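Side-chain contact in putative lipoprotein (Clostridium perfringens ATCC 13124, PDB 4R7R), which is of unknown function but, as a putative lipoprotein, is probably anchored to the cell membrane through a lipid: residues Pro68-Phe73 with Pro118-Val123. Residues are numbered along the deposited sequence; the frame is centred on the assembly and turned at random.
Sequences PLYKIF and PFCQYV
Tyr70 and Cys120 start toward each other from strand and helix, and with CG and SG each beside its own backbone N (chi1 -59° and -70°) the phenol ring is laid against Cys120 CB and the sulfur is placed between the ring and Ile72. Cys120 CB sits over one face of the Tyr70 ring, 3.6 Å from the ring centroid and displaced toward the CD2-CE2 side, a CH-pi contact. Cys120 SG approaches the same ring obliquely, 4.5 Å from its centroid, adding a sulfur-aromatic contact. On the side of the sulfur away from the ring lies Ile72, two residues along the strand; Ile72 CD1, ending an extended CG1 branch, is 3.9 Å from Cys120 SG. Cysteine suits this place, being short enough to fit between ring and branched chain and polarisable enough to pack against both. Tyrosine offers the helix a broad flat face while its hydroxyl end reaches the margin, and isoleucine fills the buried side, also touching Leu116, Ile25 and Leu27. Gln121 crosses the Tyr70 side chain at about a right angle, laying aliphatic CG by the hydroxyl and keeping its amide at the exposed edge.

Residues 70-73 and 118-123 run nearly perpendicular (82°), their axes 9.9 Å apart at closest approach, as the C-terminal helix 116-125 packs across one face of the antiparallel sheet. Leu69 and Tyr70 form a classic beta bulge opposite Ile85. With no polar bond joining the two segments, dispersion, CH-pi and sulfur-aromatic forces make up this contact, graded from a buried thiol and isoleucine to a solvent-exposed glutamine.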
loop_
_atom_site.group_PDB
_atom_site.type_symbol
_atom_site.label_atom_id
_atom_site.label_comp_id
_atom_site.label_asym_id
_atom_site.label_seq_id
_atom_site.Cartn_x
_atom_site.Cartn_y
_atom_site.Cartn_z
ATOM N N PRO A 68 0.471 10.936 -5.318
ATOM C CA PRO A 68 1.150 10.279 -4.206
ATOM C C PRO A 68 2.602 10.709 -4.100
ATOM O O PRO A 68 3.163 11.288 -5.034
ATOM C CB PRO A 68 1.063 8.788 -4.567
ATOM C CG PRO A 68 0.824 8.772 -6.042
ATOM C CD PRO A 68 -0.034 9.960 -6.293
ATOM N N LEU A 69 3.202 10.425 -2.953
ATOM C CA LEU A 69 4.626 10.580 -2.794
ATOM C C LEU A 69 5.318 9.400 -3.479
ATOM O O LEU A 69 6.309 9.556 -4.200
ATOM C CB LEU A 69 4.980 10.655 -1.307
ATOM C CG LEU A 69 4.346 11.858 -0.593
ATOM C CD1 LEU A 69 4.739 11.877 0.869
ATOM C CD2 LEU A 69 4.700 13.196 -1.271
ATOM N N TYR A 70 4.764 8.215 -3.258
ATOM C CA TYR A 70 5.340 6.985 -3.762
ATOM C C TYR A 70 4.252 6.049 -4.254
ATOM O O TYR A 70 3.088 6.126 -3.821
ATOM C CB TYR A 70 6.140 6.252 -2.681
ATOM C CG TYR A 70 7.287 7.014 -2.071
ATOM C CD1 TYR A 70 8.498 7.162 -2.755
ATOM C CD2 TYR A 70 7.179 7.552 -0.796
ATOM C CE1 TYR A 70 9.563 7.848 -2.186
ATOM C CE2 TYR A 70 8.246 8.230 -0.217
ATOM C CZ TYR A 70 9.431 8.377 -0.917
ATOM O OH TYR A 70 10.473 9.059 -0.341
ATOM N N LYS A 71 4.664 5.125 -5.110
ATOM C CA LYS A 71 3.783 4.103 -5.622
ATOM C C LYS A 71 4.439 2.746 -5.388
ATOM O O LYS A 71 5.594 2.513 -5.775
ATOM C CB LYS A 71 3.511 4.349 -7.103
ATOM C CG LYS A 71 2.103 4.054 -7.552
ATOM C CD LYS A 71 1.879 4.508 -9.008
ATOM C CE LYS A 71 0.457 4.214 -9.437
ATOM N NZ LYS A 71 -0.502 5.134 -8.792
ATOM N N ILE A 72 3.704 1.868 -4.722
ATOM C CA ILE A 72 4.142 0.507 -4.463
ATOM C C ILE A 72 3.435 -0.511 -5.395
ATOM O O ILE A 72 2.202 -0.658 -5.372
ATOM C CB ILE A 72 3.888 0.148 -2.984
ATOM C CG1 ILE A 72 4.619 1.143 -2.062
ATOM C CG2 ILE A 72 4.286 -1.296 -2.700
ATOM C CD1 ILE A 72 4.528 0.845 -0.526
ATOM N N PHE A 73 4.218 -1.200 -6.221
ATOM C CA PHE A 73 3.677 -2.242 -7.094
ATOM C C PHE A 73 3.925 -3.602 -6.491
ATOM O O PHE A 73 5.069 -4.054 -6.393
ATOM C CB PHE A 73 4.286 -2.159 -8.496
ATOM C CG PHE A 73 3.869 -0.935 -9.237
ATOM C CD1 PHE A 73 2.640 -0.880 -9.867
ATOM C CD2 PHE A 73 4.680 0.192 -9.255
ATOM C CE1 PHE A 73 2.231 0.257 -10.540
ATOM C CE2 PHE A 73 4.281 1.330 -9.924
ATOM C CZ PHE A 73 3.046 1.364 -10.567
ATOM N N PRO A 118 7.804 6.224 5.708
ATOM C CA PRO A 118 9.222 6.127 6.092
ATOM C C PRO A 118 9.877 4.847 5.581
ATOM O O PRO A 118 11.101 4.819 5.396
ATOM C CB PRO A 118 9.183 6.150 7.623
ATOM C CG PRO A 118 7.823 5.677 7.976
ATOM C CD PRO A 118 6.912 6.169 6.883
ATOM N N PHE A 119 9.081 3.810 5.339
ATOM C CA PHE A 119 9.577 2.602 4.689
ATOM C C PHE A 119 10.113 2.886 3.274
ATOM O O PHE A 119 11.179 2.387 2.891
ATOM C CB PHE A 119 8.480 1.527 4.601
ATOM C CG PHE A 119 8.908 0.308 3.836
ATOM C CD1 PHE A 119 9.687 -0.674 4.456
ATOM C CD2 PHE A 119 8.573 0.155 2.491
ATOM C CE1 PHE A 119 10.116 -1.784 3.758
ATOM C CE2 PHE A 119 8.995 -0.953 1.778
ATOM C CZ PHE A 119 9.773 -1.929 2.416
ATOM N N CYS A 120 9.368 3.667 2.492
ATOM C CA CYS A 120 9.772 3.946 1.126
ATOM C C CYS A 120 11.058 4.766 1.080
ATOM O O CYS A 120 11.926 4.508 0.241
ATOM C CB CYS A 120 8.652 4.659 0.373
ATOM S SG CYS A 120 7.223 3.577 0.024
ATOM N N GLN A 121 11.198 5.734 1.988
ATOM C CA GLN A 121 12.403 6.570 2.013
ATOM C C GLN A 121 13.601 5.714 2.366
ATOM O O GLN A 121 14.692 5.909 1.842
ATOM C CB GLN A 121 12.263 7.728 3.003
ATOM C CG GLN A 121 11.376 8.862 2.497
ATOM C CD GLN A 121 11.268 10.024 3.470
ATOM O OE1 GLN A 121 12.277 10.503 4.005
ATOM N NE2 GLN A 121 10.040 10.486 3.706
ATOM N N TYR A 122 13.364 4.736 3.235
ATOM C CA TYR A 122 14.398 3.816 3.683
ATOM C C TYR A 122 14.890 2.886 2.562
ATOM O O TYR A 122 16.102 2.674 2.427
ATOM C CB TYR A 122 13.878 3.001 4.872
ATOM C CG TYR A 122 14.526 1.650 5.032
ATOM C CD1 TYR A 122 15.780 1.514 5.610
ATOM C CD2 TYR A 122 13.871 0.502 4.609
ATOM C CE1 TYR A 122 16.367 0.271 5.750
ATOM C CE2 TYR A 122 14.447 -0.741 4.743
ATOM C CZ TYR A 122 15.689 -0.856 5.316
ATOM O OH TYR A 122 16.244 -2.117 5.435
ATOM N N VAL A 123 13.976 2.330 1.762
ATOM C CA VAL A 123 14.394 1.442 0.676
ATOM C C VAL A 123 15.273 2.187 -0.320
ATOM O O VAL A 123 16.311 1.678 -0.745
ATOM C CB VAL A 123 13.210 0.834 -0.084
ATOM C CG1 VAL A 123 13.711 0.137 -1.347
ATOM C CG2 VAL A 123 12.449 -0.135 0.801
#